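Local coordinates for Sn-glycerol-3-phosphate ABC transporter substrate-binding protein UspB (Mycobacterium tuberculosis, PDB 4MFI) that is the substrate-binding subunit of an ABC transporter and probably captures glycerophosphocholine for uptake by the mycobacterial cell, at residues T115-D118 and D119-Q123; E186-R189 and V190-A193; T414-Q417 and K418-Q421; G47-S50 and A51-E55; I206-T209 and F210-P213. All blocks are in the same frame, centred on the assembly; numbering follows the deposited sequence.

Interaction 1: T115-D118 and D119-Q123; sequences TALD and DLFGQ
F121 folds back over L117, one turn earlier in the chain, where the loop leading from helix 104-110 enters helix 118-124. Traced outward, the F121 side chain meets a different part of L117 or D118 at almost every step. Its CB lies 3.3 Å from D118 O. CG, set anti to the F121 carbonyl carbon (chi1 -77°), brings the ring back toward the start of the helix, and the root of the ring passes over the L117 carbonyl: L117 O stands over one face, 3.4 Å from F121 CG. CD2 approaches D118 CA obliquely. Farther out, CE1 and CZ reach the L117 side chain, with CZ 3.7 Å from L117 CB. That methylene makes a CH-pi contact, 3.9 Å from the ring centroid and 21° off the normal, while L117 CD1 touches the far end of the ring. Strand 144-160 continues this apolar patch, V148 touching both side chains.

L117 O also accepts the F121 N-H at 2.8 Å, the first of the helical bonds here, and G122 N follows to D118 O. The amides of D119 and L120 lie ahead of this pattern, and two waters serve them: one joins A116 O to L120 N, the other A116 O to D119 N. D118 turns its carboxylate elsewhere, with OD1 taking the backbone N-H of H145. The chemistry thus divides by side: L117 and F121 carbon faces strand 144-160, L120 faces helix 317-330, and water completes the first turn, where the acidic D118 and D119 would probably interact favourably with the helix dipole.

Interaction 2: E186-R189 and V190-A193; sequences ELQR and VVGA
R189 grips E186 side-on, and V190 lies against the guanidinium so held. R189 NH2 reaches E186 OE2 at 2.7 Å as a salt bridge, and R189 NE gives a second, nearly straight bond to E186 OE1 at 3.0 Å. Both oxygens lie in the guanidinium plane, yet the nitrogens meet them from above the carboxylate plane, by about 45° at OE1, so the two flat groups are not coplanar. The paired bonds fix the rotation of the arginine end, and V190 CG1 lies over one face toward its rim, 3.6 Å from R189 NH2.

Backbone bonds run beneath: V190 N to E186 O, V191 N to L187 O, and a longer one from G192 N to Q188 O at 3.3 Å. V190 CG2 presses on L187 O at 3.3 Å. Q188 bends at chi2 (62°), which carries its amide past V191 CG2 at 3.8 Å from NE2; that nitrogen donates to R195 O.

Farther out, L187 packs on A163 and W164 of helix 161-166. E186 and R189 form an i to i+3 pair on the last turns of helix 177-191. The final G192 N to Q188 O bond, with G192 leaving helical angles at a phi of 86°, is characteristic of a glycine-terminated alpha-helix.

Interaction 3: T414-Q417 and K418-Q421; sequences TNIQ and KRLQ
I416 and L420 lie side by side and point the same way, I416 CG2 meeting L420 CD1 at 3.6 Å. I416 CG2 stands opposite its own backbone N across the CA-CB bond, and L420 CG stands opposite its carbonyl carbon (chi1 -66°); this pairing also brings L420 CG to 3.2 Å from I416 O. K418 takes a similar first torsion and stays extended until chi4 (52°), where it bends. Its aliphatic part follows the T414 carbonyl, with CG 3.4 Å from T414 O, and NZ ends 3.3 Å from T414 CG2. A water accepts from K418 NZ and donates to T414 O, tying the ammonium to the backbone.

These are i to i+4 neighbours within the amphipathic helix 409-427: I416 and L420 face I394 of helix 391-405, while K418 is on the exposed side, and R419, though exposed, borders I394. Backbone bonds keep the same spacing, from K418 N to T414 O through L420 N to I416 O at 2.8 Å and on to Q421 N and Q417 O.

R419 bends at chi3 and crosses N415 obliquely. Q417 is extended beyond CG and gives OE1 to the T230 N-H; its NE2 donates to a second water, which in turn donates to Q421 OE1 at 2.7 Å.

Interaction 4: G47-S50 and A51-E55; sequences GQSS and AAERE
S50 and R54 meet across the first turn of helix 50-63, the helix that follows strand 39-43 in the alpha/beta fold of this periplasmic-binding-protein relative. S49 occupies the N-cap position without capping through its side chain: its OG, in the crowded position between backbone N and carbonyl carbon (chi1 56°), bonds instead to P46 O.

At A51 the backbone N-H is met by water, which accepts from A51 N at 2.9 Å and donates to Q48 O, so a solvent bridge serves an amide that the missing side-chain cap does not. A52, next in line, rests its CB 3.6 Å from S49 O, and its methyl group turns to Y338 of helix 333-343.

E53 brings the first i to i+4 bond, its N-H reaching S49 O at 2.9 Å. The extended side chain then lies over the same carbonyl, with E53 CG 3.2 Å from S49 O. Its carboxylate is buried but well supplied: OE1 pairs with H45 ND1, and OE2 is hydrogen-bonded to the hydroxyls of both Y150 and S43. Through S43 and Y150 the helix start is tied to strands 39-43 and 144-160.

R54 repeats the backbone bond, to S50 O. Bending at chi3 (-59°), its chain curls back so that one guanidinium face looks onto S50 O, which lies 3.7 Å from R54 CZ, and onto A51 CA. R54 NH1 finishes 3.5 Å from S50 CB and 3.2 Å from S50 OG.

Interaction 5: I206-T209 and F210-P213; sequences ISWT and FQGP
The W208 and Q211 side chains cross at about a right angle, with the indole and amide planes 54° apart. Q211 NE2 approaches the ring obliquely, 4.0 Å from W208 CD1. Beyond this pair, the indole touches S153 and P155 of strand 144-160 and gives its NE1 proton to T304 O. The amide is held at both atoms, OE1 by D382 N and NE2 by Q381 OE1, which fixes its rotation. The F210 ring behaves differently: CG anti to the backbone N (chi1 177°) swings it away from 206-209, leaving only its CB to press on I206 O at 3.1 Å.

F210 N donates to that same oxygen at 2.8 Å, an i to i+4 bond. The next link is weak and of i to i+3 spacing, Q211 N to W208 O at 3.4 Å, and the regular helical pattern lapses. One water mends the break, donating to W208 O and to T209 O (2.6 Å) while accepting from G212 N at 2.8 Å. P213 has no N-H to give, and its CD sits 3.2 Å from T209 O.

The result is a water-bridged break between helix 206-209 and helix 211-216. It is buried near the middle of the protein: I206 and P213 pack on W200 of strand 198-201, I206 and F210 touch L399 of helix 391-405, and S207 OG bonds to R385 and D392.

Only interaction 5 is wholly buried, about 11 Å from the chain centre; the other four are partly exposed. Interactions 1 and 4 are both helix starts, where water serves early amides, but an aromatic ring packs on the sheet side in the first and a buried carboxylate bonds there in the second. Interaction 2 is a helix end with an ion pair on its surface, and lies across the chain centre from interaction 1, their centres about 54 Å apart. Interaction 3 is mid-helix and keeps unbroken backbone bonding, unlike the break of interaction 5. Those two share helix 391-405 as a neighbour, nearest atoms about 9 Å apart.

Interaction 1: T115-D118 and D119-Q123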
loop_
_atom_site.group_PDB
_atom_site.type_symbol
_atom_site.label_atom_id
_atom_site.label_comp_id
_atom_site.label_asym_id
_atom_site.label_seq_id
_atom_site.Cartn_x
_atom_site.Cartn_y
_atom_site.Cartn_z
ATOM N N THR A 115 19.748 8.044 1.706
ATOM C CA THR A 115 20.099 9.167 0.844
ATOM C C THR A 115 18.851 9.896 0.365
ATOM O O THR A 115 17.924 9.266 -0.149
ATOM C CB THR A 115 20.861 8.665 -0.400
ATOM O OG1 THR A 115 22.008 7.911 0.013
ATOM C CG2 THR A 115 21.311 9.826 -1.278
ATOM N N ALA A 116 18.818 11.217 0.532
ATOM C CA ALA A 116 17.804 12.037 -0.125
ATOM C C ALA A 116 18.140 12.051 -1.614
ATOM O O ALA A 116 19.263 12.387 -2.002
ATOM C CB ALA A 116 17.794 13.451 0.446
ATOM N N LEU A 117 17.168 11.682 -2.443
ATOM C CA LEU A 117 17.434 11.318 -3.838
ATOM C C LEU A 117 17.325 12.440 -4.863
ATOM O O LEU A 117 17.701 12.250 -6.019
ATOM C CB LEU A 117 16.494 10.188 -4.272
ATOM C CG LEU A 117 16.627 8.879 -3.499
ATOM C CD1 LEU A 117 15.601 7.862 -3.969
ATOM C CD2 LEU A 117 18.037 8.328 -3.644
ATOM N N ASP A 118 16.818 13.598 -4.461
ATOM C CA ASP A 118 16.449 14.625 -5.439
ATOM C C ASP A 118 17.592 15.139 -6.311
ATOM O O ASP A 118 17.429 15.296 -7.526
ATOM C CB ASP A 118 15.749 15.779 -4.734
ATOM C CG ASP A 118 14.589 15.305 -3.900
ATOM O OD1 ASP A 118 14.841 14.807 -2.782
ATOM O OD2 ASP A 118 13.431 15.388 -4.372
ATOM N N ASP A 119 18.747 15.389 -5.704
ATOM C CA ASP A 119 19.901 15.837 -6.471
ATOM C C ASP A 119 20.326 14.762 -7.464
ATOM O O ASP A 119 20.592 15.057 -8.631
ATOM C CB ASP A 119 21.063 16.200 -5.545
ATOM C CG ASP A 119 20.856 17.527 -4.843
ATOM O OD1 ASP A 119 19.940 18.275 -5.248
ATOM O OD2 ASP A 119 21.615 17.829 -3.896
ATOM N N LEU A 120 20.372 13.517 -7.004
ATOM C CA LEU A 120 20.703 12.393 -7.881
ATOM C C LEU A 120 19.691 12.200 -9.015
ATOM O O LEU A 120 20.086 11.898 -10.144
ATOM C CB LEU A 120 20.889 11.100 -7.077
ATOM C CG LEU A 120 22.170 10.972 -6.253
ATOM C CD1 LEU A 120 22.051 9.863 -5.214
ATOM C CD2 LEU A 120 23.348 10.701 -7.165
ATOM N N PHE A 121 18.399 12.370 -8.721
ATOM C CA PHE A 121 17.365 12.331 -9.760
ATOM C C PHE A 121 17.748 13.261 -10.911
ATOM O O PHE A 121 17.684 12.887 -12.085
ATOM C CB PHE A 121 16.010 12.808 -9.212
ATOM C CG PHE A 121 15.274 11.806 -8.351
ATOM C CD1 PHE A 121 15.584 10.452 -8.370
ATOM C CD2 PHE A 121 14.229 12.236 -7.540
ATOM C CE1 PHE A 121 14.873 9.549 -7.582
ATOM C CE2 PHE A 121 13.512 11.342 -6.759
ATOM C CZ PHE A 121 13.837 9.998 -6.776
ATOM N N GLY A 122 18.138 14.483 -10.567
ATOM C CA GLY A 122 18.435 15.492 -11.564
ATOM C C GLY A 122 19.762 15.263 -12.260
ATOM O O GLY A 122 19.945 15.682 -13.396
ATOM N N GLN A 123 20.690 14.603 -11.575
ATOM C CA GLN A 123 22.011 14.330 -12.131
ATOM C C GLN A 123 21.935 13.204 -13.158
ATOM O O GLN A 123 22.538 13.280 -14.235
ATOM C CB GLN A 123 22.983 13.959 -11.004
ATOM C CG GLN A 123 24.361 13.508 -11.468
ATOM C CD GLN A 123 25.276 13.146 -10.307
ATOM O OE1 GLN A 123 25.056 13.567 -9.169
ATOM N NE2 GLN A 123 26.308 12.359 -10.592
HETATM O O HOH W 1 20.586 13.082 -4.133
HETATM O O HOH W 2 19.097 15.545 -2.677
#

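Interaction 2: E186-R189 and V190-A193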
loop_
_atom_site.group_PDB
_atom_site.type_symbol
_atom_site.label_atom_id
_atom_site.label_comp_id
_atom_site.label_asym_id
_atom_site.label_seq_id
_atom_site.Cartn_x
_atom_site.Cartn_y
_atom_site.Cartn_z
ATOM N N GLU A 186 -29.979 -5.277 2.398
ATOM C CA GLU A 186 -30.529 -6.094 1.320
ATOM C C GLU A 186 -29.543 -7.161 0.875
ATOM O O GLU A 186 -29.923 -8.307 0.628
ATOM C CB GLU A 186 -30.971 -5.240 0.131
ATOM C CG GLU A 186 -31.548 -6.045 -1.036
ATOM C CD GLU A 186 -32.914 -6.673 -0.765
ATOM O OE1 GLU A 186 -33.421 -6.624 0.379
ATOM O OE2 GLU A 186 -33.486 -7.221 -1.730
ATOM N N LEU A 187 -28.268 -6.799 0.777
ATOM C CA LEU A 187 -27.247 -7.797 0.472
ATOM C C LEU A 187 -27.199 -8.876 1.551
ATOM O O LEU A 187 -27.021 -10.055 1.245
ATOM C CB LEU A 187 -25.880 -7.136 0.300
ATOM C CG LEU A 187 -25.679 -6.408 -1.032
ATOM C CD1 LEU A 187 -24.490 -5.467 -0.926
ATOM C CD2 LEU A 187 -25.486 -7.421 -2.165
ATOM N N GLN A 188 -27.383 -8.492 2.810
ATOM C CA GLN A 188 -27.414 -9.486 3.883
ATOM C C GLN A 188 -28.581 -10.468 3.720
ATOM O O GLN A 188 -28.428 -11.672 3.946
ATOM C CB GLN A 188 -27.479 -8.807 5.254
ATOM C CG GLN A 188 -27.424 -9.779 6.425
ATOM C CD GLN A 188 -26.135 -10.577 6.467
ATOM O OE1 GLN A 188 -25.040 -10.008 6.440
ATOM N NE2 GLN A 188 -26.255 -11.900 6.526
ATOM N N ARG A 189 -29.747 -9.960 3.330
ATOM C CA ARG A 189 -30.892 -10.829 3.078
ATOM C C ARG A 189 -30.561 -11.839 1.989
ATOM O O ARG A 189 -30.904 -13.026 2.104
ATOM C CB ARG A 189 -32.106 -9.999 2.658
ATOM C CG ARG A 189 -33.359 -10.831 2.441
ATOM C CD ARG A 189 -34.523 -9.982 1.955
ATOM N NE ARG A 189 -34.327 -9.508 0.587
ATOM C CZ ARG A 189 -34.542 -10.251 -0.493
ATOM N NH1 ARG A 189 -34.953 -11.508 -0.367
ATOM N NH2 ARG A 189 -34.339 -9.738 -1.700
ATOM N N VAL A 190 -29.910 -11.385 0.920
ATOM C CA VAL A 190 -29.724 -12.288 -0.213
ATOM C C VAL A 190 -28.580 -13.280 -0.029
ATOM O O VAL A 190 -28.549 -14.291 -0.724
ATOM C CB VAL A 190 -29.615 -11.566 -1.586
ATOM C CG1 VAL A 190 -30.816 -10.654 -1.821
ATOM C CG2 VAL A 190 -28.320 -10.811 -1.702
ATOM N N VAL A 191 -27.643 -13.026 0.888
ATOM C CA VAL A 191 -26.601 -14.033 1.131
ATOM C C VAL A 191 -27.042 -15.113 2.130
ATOM O O VAL A 191 -26.552 -16.243 2.091
ATOM C CB VAL A 191 -25.219 -13.437 1.547
ATOM C CG1 VAL A 191 -24.645 -12.563 0.438
ATOM C CG2 VAL A 191 -25.302 -12.696 2.891
ATOM N N GLY A 192 -27.965 -14.773 3.024
ATOM C CA GLY A 192 -28.493 -15.753 3.958
ATOM C C GLY A 192 -27.687 -15.930 5.236
ATOM O O GLY A 192 -26.750 -15.171 5.519
ATOM N N ALA A 193 -28.055 -16.947 6.009
ATOM C CA ALA A 193 -27.463 -17.177 7.326
ATOM C C ALA A 193 -26.010 -17.644 7.226
ATOM O O ALA A 193 -25.661 -18.426 6.347
ATOM C CB ALA A 193 -28.296 -18.199 8.104
#

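Interaction 3: T414-Q417 and K418-Q421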
loop_
_atom_site.group_PDB
_atom_site.type_symbol
_atom_site.label_atom_id
_atom_site.label_comp_id
_atom_site.label_asym_id
_atom_site.label_seq_id
_atom_site.Cartn_x
_atom_site.Cartn_y
_atom_site.Cartn_z
ATOM N N THR A 414 -10.108 7.603 21.674
ATOM C CA THR A 414 -9.496 8.491 22.658
ATOM C C THR A 414 -8.286 7.842 23.327
ATOM O O THR A 414 -7.233 8.476 23.457
ATOM C CB THR A 414 -10.523 8.937 23.718
ATOM O OG1 THR A 414 -11.599 9.630 23.069
ATOM C CG2 THR A 414 -9.885 9.843 24.758
ATOM N N ASN A 415 -8.432 6.584 23.742
ATOM C CA ASN A 415 -7.328 5.830 24.345
ATOM C C ASN A 415 -6.179 5.686 23.364
ATOM O O ASN A 415 -5.014 5.880 23.713
ATOM C CB ASN A 415 -7.787 4.432 24.821
ATOM C CG ASN A 415 -6.607 3.485 25.168
ATOM O OD1 ASN A 415 -6.073 3.527 26.280
ATOM N ND2 ASN A 415 -6.220 2.616 24.221
ATOM N N ILE A 416 -6.511 5.328 22.132
ATOM C CA ILE A 416 -5.484 5.149 21.118
ATOM C C ILE A 416 -4.759 6.455 20.841
ATOM O O ILE A 416 -3.528 6.472 20.755
ATOM C CB ILE A 416 -6.065 4.564 19.835
ATOM C CG1 ILE A 416 -6.419 3.098 20.066
ATOM C CG2 ILE A 416 -5.085 4.707 18.680
ATOM C CD1 ILE A 416 -7.220 2.515 18.956
ATOM N N GLN A 417 -5.505 7.555 20.723
ATOM C CA GLN A 417 -4.858 8.839 20.458
ATOM C C GLN A 417 -3.873 9.228 21.563
ATOM O O GLN A 417 -2.789 9.734 21.277
ATOM C CB GLN A 417 -5.877 9.962 20.207
ATOM C CG GLN A 417 -5.195 11.292 19.891
ATOM C CD GLN A 417 -6.065 12.264 19.114
ATOM O OE1 GLN A 417 -6.829 11.873 18.240
ATOM N NE2 GLN A 417 -5.915 13.548 19.405
ATOM N N LYS A 418 -4.236 8.982 22.820
ATOM C CA LYS A 418 -3.326 9.276 23.927
ATOM C C LYS A 418 -2.046 8.447 23.831
ATOM O O LYS A 418 -0.939 8.960 24.029
ATOM C CB LYS A 418 -4.015 9.033 25.274
ATOM C CG LYS A 418 -5.093 10.048 25.609
ATOM C CD LYS A 418 -5.831 9.682 26.892
ATOM C CE LYS A 418 -6.660 10.853 27.410
ATOM N NZ LYS A 418 -7.558 11.437 26.379
ATOM N N ARG A 419 -2.189 7.165 23.511
ATOM C CA ARG A 419 -1.024 6.292 23.373
ATOM C C ARG A 419 -0.142 6.697 22.201
ATOM O O ARG A 419 1.088 6.711 22.311
ATOM C CB ARG A 419 -1.464 4.830 23.255
ATOM C CG ARG A 419 -2.030 4.317 24.586
ATOM C CD ARG A 419 -2.807 3.050 24.446
ATOM N NE ARG A 419 -2.015 1.987 23.851
ATOM C CZ ARG A 419 -2.510 1.093 23.005
ATOM N NH1 ARG A 419 -1.726 0.157 22.504
ATOM N NH2 ARG A 419 -3.792 1.147 22.652
ATOM N N LEU A 420 -0.774 7.019 21.082
ATOM C CA LEU A 420 -0.042 7.448 19.892
ATOM C C LEU A 420 0.685 8.771 20.125
ATOM O O LEU A 420 1.797 8.971 19.631
ATOM C CB LEU A 420 -0.985 7.579 18.694
ATOM C CG LEU A 420 -1.627 6.287 18.171
ATOM C CD1 LEU A 420 -2.523 6.609 16.977
ATOM C CD2 LEU A 420 -0.582 5.253 17.792
ATOM N N GLN A 421 0.059 9.683 20.870
ATOM C CA GLN A 421 0.673 10.978 21.150
ATOM C C GLN A 421 1.968 10.794 21.942
ATOM O O GLN A 421 2.991 11.412 21.634
ATOM C CB GLN A 421 -0.289 11.881 21.927
ATOM C CG GLN A 421 0.213 13.313 22.045
ATOM C CD GLN A 421 0.157 14.032 20.724
ATOM O OE1 GLN A 421 -0.910 14.151 20.123
ATOM N NE2 GLN A 421 1.306 14.516 20.255
HETATM O O HOH W 3 -6.974 11.460 23.328
HETATM O O HOH W 4 -3.447 14.123 21.096
#

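Interaction 4: G47-S50 and A51-E55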
loop_
_atom_site.group_PDB
_atom_site.type_symbol
_atom_site.label_atom_id
_atom_site.label_comp_id
_atom_site.label_asym_id
_atom_site.label_seq_id
_atom_site.Cartn_x
_atom_site.Cartn_y
_atom_site.Cartn_z
ATOM N N GLY A 47 5.574 -10.907 -3.664
ATOM C CA GLY A 47 4.765 -11.554 -4.680
ATOM C C GLY A 47 5.508 -12.671 -5.388
ATOM O O GLY A 47 5.240 -12.948 -6.559
ATOM N N GLN A 48 6.445 -13.302 -4.677
ATOM C CA GLN A 48 7.245 -14.417 -5.203
ATOM C C GLN A 48 7.925 -14.048 -6.512
ATOM O O GLN A 48 7.825 -14.775 -7.509
ATOM C CB GLN A 48 6.384 -15.662 -5.402
ATOM C CG GLN A 48 5.706 -16.154 -4.143
ATOM C CD GLN A 48 5.143 -17.548 -4.320
ATOM O OE1 GLN A 48 5.803 -18.425 -4.877
ATOM N NE2 GLN A 48 3.915 -17.756 -3.859
ATOM N N SER A 49 8.637 -12.927 -6.490
ATOM C CA SER A 49 9.070 -12.263 -7.713
ATOM C C SER A 49 10.544 -12.415 -8.041
ATOM O O SER A 49 11.064 -11.650 -8.849
ATOM C CB SER A 49 8.738 -10.774 -7.629
ATOM O OG SER A 49 9.325 -10.190 -6.474
ATOM N N SER A 50 11.221 -13.393 -7.442
ATOM C CA SER A 50 12.659 -13.534 -7.682
ATOM C C SER A 50 12.991 -13.741 -9.163
ATOM O O SER A 50 13.959 -13.175 -9.657
ATOM C CB SER A 50 13.278 -14.637 -6.819
ATOM O OG SER A 50 12.844 -15.925 -7.218
ATOM N N ALA A 51 12.186 -14.531 -9.871
ATOM C CA ALA A 51 12.395 -14.713 -11.310
ATOM C C ALA A 51 12.256 -13.401 -12.087
ATOM O O ALA A 51 13.056 -13.111 -12.980
ATOM C CB ALA A 51 11.447 -15.772 -11.869
ATOM N N ALA A 52 11.242 -12.607 -11.753
ATOM C CA ALA A 52 11.050 -11.322 -12.417
ATOM C C ALA A 52 12.206 -10.380 -12.104
ATOM O O ALA A 52 12.660 -9.632 -12.969
ATOM C CB ALA A 52 9.731 -10.704 -12.010
ATOM N N GLU A 53 12.686 -10.422 -10.862
ATOM C CA GLU A 53 13.817 -9.592 -10.463
ATOM C C GLU A 53 15.105 -9.999 -11.184
ATOM O O GLU A 53 15.884 -9.141 -11.610
ATOM C CB GLU A 53 13.997 -9.626 -8.944
ATOM C CG GLU A 53 12.822 -9.004 -8.202
ATOM C CD GLU A 53 12.997 -8.997 -6.701
ATOM O OE1 GLU A 53 13.463 -10.022 -6.155
ATOM O OE2 GLU A 53 12.661 -7.967 -6.061
ATOM N N ARG A 54 15.337 -11.301 -11.326
ATOM C CA ARG A 54 16.502 -11.760 -12.080
ATOM C C ARG A 54 16.432 -11.320 -13.544
ATOM O O ARG A 54 17.454 -10.992 -14.148
ATOM C CB ARG A 54 16.668 -13.275 -11.978
ATOM C CG ARG A 54 17.136 -13.735 -10.606
ATOM C CD ARG A 54 17.482 -15.217 -10.596
ATOM N NE ARG A 54 16.346 -16.048 -10.987
ATOM C CZ ARG A 54 15.463 -16.557 -10.133
ATOM N NH1 ARG A 54 15.584 -16.324 -8.831
ATOM N NH2 ARG A 54 14.461 -17.302 -10.579
ATOM N N GLU A 55 15.228 -11.305 -14.108
ATOM C CA GLU A 55 15.049 -10.840 -15.478
ATOM C C GLU A 55 15.364 -9.350 -15.589
ATOM O O GLU A 55 16.040 -8.919 -16.525
ATOM C CB GLU A 55 13.627 -11.141 -15.978
ATOM C CG GLU A 55 13.249 -10.444 -17.290
ATOM C CD GLU A 55 14.065 -10.898 -18.490
ATOM O OE1 GLU A 55 14.629 -12.016 -18.457
ATOM O OE2 GLU A 55 14.134 -10.128 -19.480
HETATM O O HOH W 5 9.805 -16.010 -9.053
#

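Interaction 5: I206-T209 and F210-P213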
loop_
_atom_site.group_PDB
_atom_site.type_symbol
_atom_site.label_atom_id
_atom_site.label_comp_id
_atom_site.label_asym_id
_atom_site.label_seq_id
_atom_site.Cartn_x
_atom_site.Cartn_y
_atom_site.Cartn_z
ATOM N N ILE A 206 -6.660 -3.751 8.668
ATOM C CA ILE A 206 -7.784 -2.825 8.777
ATOM C C ILE A 206 -7.377 -1.344 8.888
ATOM O O ILE A 206 -8.064 -0.485 8.346
ATOM C CB ILE A 206 -8.767 -3.241 9.910
ATOM C CG1 ILE A 206 -10.067 -2.427 9.860
ATOM C CG2 ILE A 206 -8.103 -3.101 11.270
ATOM C CD1 ILE A 206 -10.843 -2.595 8.563
ATOM N N SER A 207 -6.259 -1.018 9.542
ATOM C CA SER A 207 -5.886 0.404 9.544
ATOM C C SER A 207 -5.571 0.912 8.142
ATOM O O SER A 207 -5.750 2.091 7.853
ATOM C CB SER A 207 -4.738 0.736 10.503
ATOM O OG SER A 207 -3.507 0.207 10.044
ATOM N N TRP A 208 -5.122 0.018 7.264
ATOM C CA TRP A 208 -4.885 0.389 5.873
ATOM C C TRP A 208 -6.186 0.561 5.100
ATOM O O TRP A 208 -6.390 1.587 4.448
ATOM C CB TRP A 208 -4.003 -0.661 5.200
ATOM C CG TRP A 208 -3.489 -0.286 3.843
ATOM C CD1 TRP A 208 -2.736 0.812 3.517
ATOM C CD2 TRP A 208 -3.631 -1.047 2.638
ATOM N NE1 TRP A 208 -2.418 0.786 2.178
ATOM C CE2 TRP A 208 -2.954 -0.347 1.617
ATOM C CE3 TRP A 208 -4.272 -2.255 2.319
ATOM C CZ2 TRP A 208 -2.885 -0.820 0.305
ATOM C CZ3 TRP A 208 -4.214 -2.718 1.014
ATOM C CH2 TRP A 208 -3.523 -2.003 0.021
ATOM N N THR A 209 -7.065 -0.437 5.169
ATOM C CA THR A 209 -8.291 -0.399 4.372
ATOM C C THR A 209 -9.334 0.579 4.908
ATOM O O THR A 209 -10.121 1.118 4.129
ATOM C CB THR A 209 -8.942 -1.785 4.194
ATOM O OG1 THR A 209 -9.332 -2.296 5.472
ATOM C CG2 THR A 209 -7.988 -2.763 3.502
ATOM N N PHE A 210 -9.354 0.824 6.213
ATOM C CA PHE A 210 -10.309 1.779 6.792
ATOM C C PHE A 210 -9.927 3.218 6.477
ATOM O O PHE A 210 -10.750 4.126 6.577
ATOM C CB PHE A 210 -10.413 1.577 8.314
ATOM C CG PHE A 210 -11.313 2.570 9.010
ATOM C CD1 PHE A 210 -12.693 2.458 8.931
ATOM C CD2 PHE A 210 -10.768 3.610 9.762
ATOM C CE1 PHE A 210 -13.515 3.375 9.575
ATOM C CE2 PHE A 210 -11.586 4.526 10.409
ATOM C CZ PHE A 210 -12.962 4.408 10.315
ATOM N N GLN A 211 -8.671 3.431 6.099
ATOM C CA GLN A 211 -8.188 4.768 5.816
ATOM C C GLN A 211 -9.047 5.452 4.761
ATOM O O GLN A 211 -9.339 6.647 4.857
ATOM C CB GLN A 211 -6.749 4.679 5.320
ATOM C CG GLN A 211 -5.817 5.534 6.102
ATOM C CD GLN A 211 -4.365 5.422 5.688
ATOM O OE1 GLN A 211 -3.586 6.334 5.950
ATOM N NE2 GLN A 211 -3.983 4.298 5.064
ATOM N N GLY A 212 -9.461 4.676 3.763
ATOM C CA GLY A 212 -10.275 5.196 2.682
ATOM C C GLY A 212 -11.634 5.705 3.125
ATOM O O GLY A 212 -11.949 6.878 2.901
ATOM N N PRO A 213 -12.462 4.835 3.729
ATOM C CA PRO A 213 -13.757 5.328 4.201
ATOM C C PRO A 213 -13.620 6.452 5.208
ATOM O O PRO A 213 -14.430 7.371 5.170
ATOM C CB PRO A 213 -14.420 4.089 4.829
ATOM C CG PRO A 213 -13.384 3.035 4.850
ATOM C CD PRO A 213 -12.400 3.364 3.769
HETATM O O HOH W 6 -8.464 2.323 2.518
#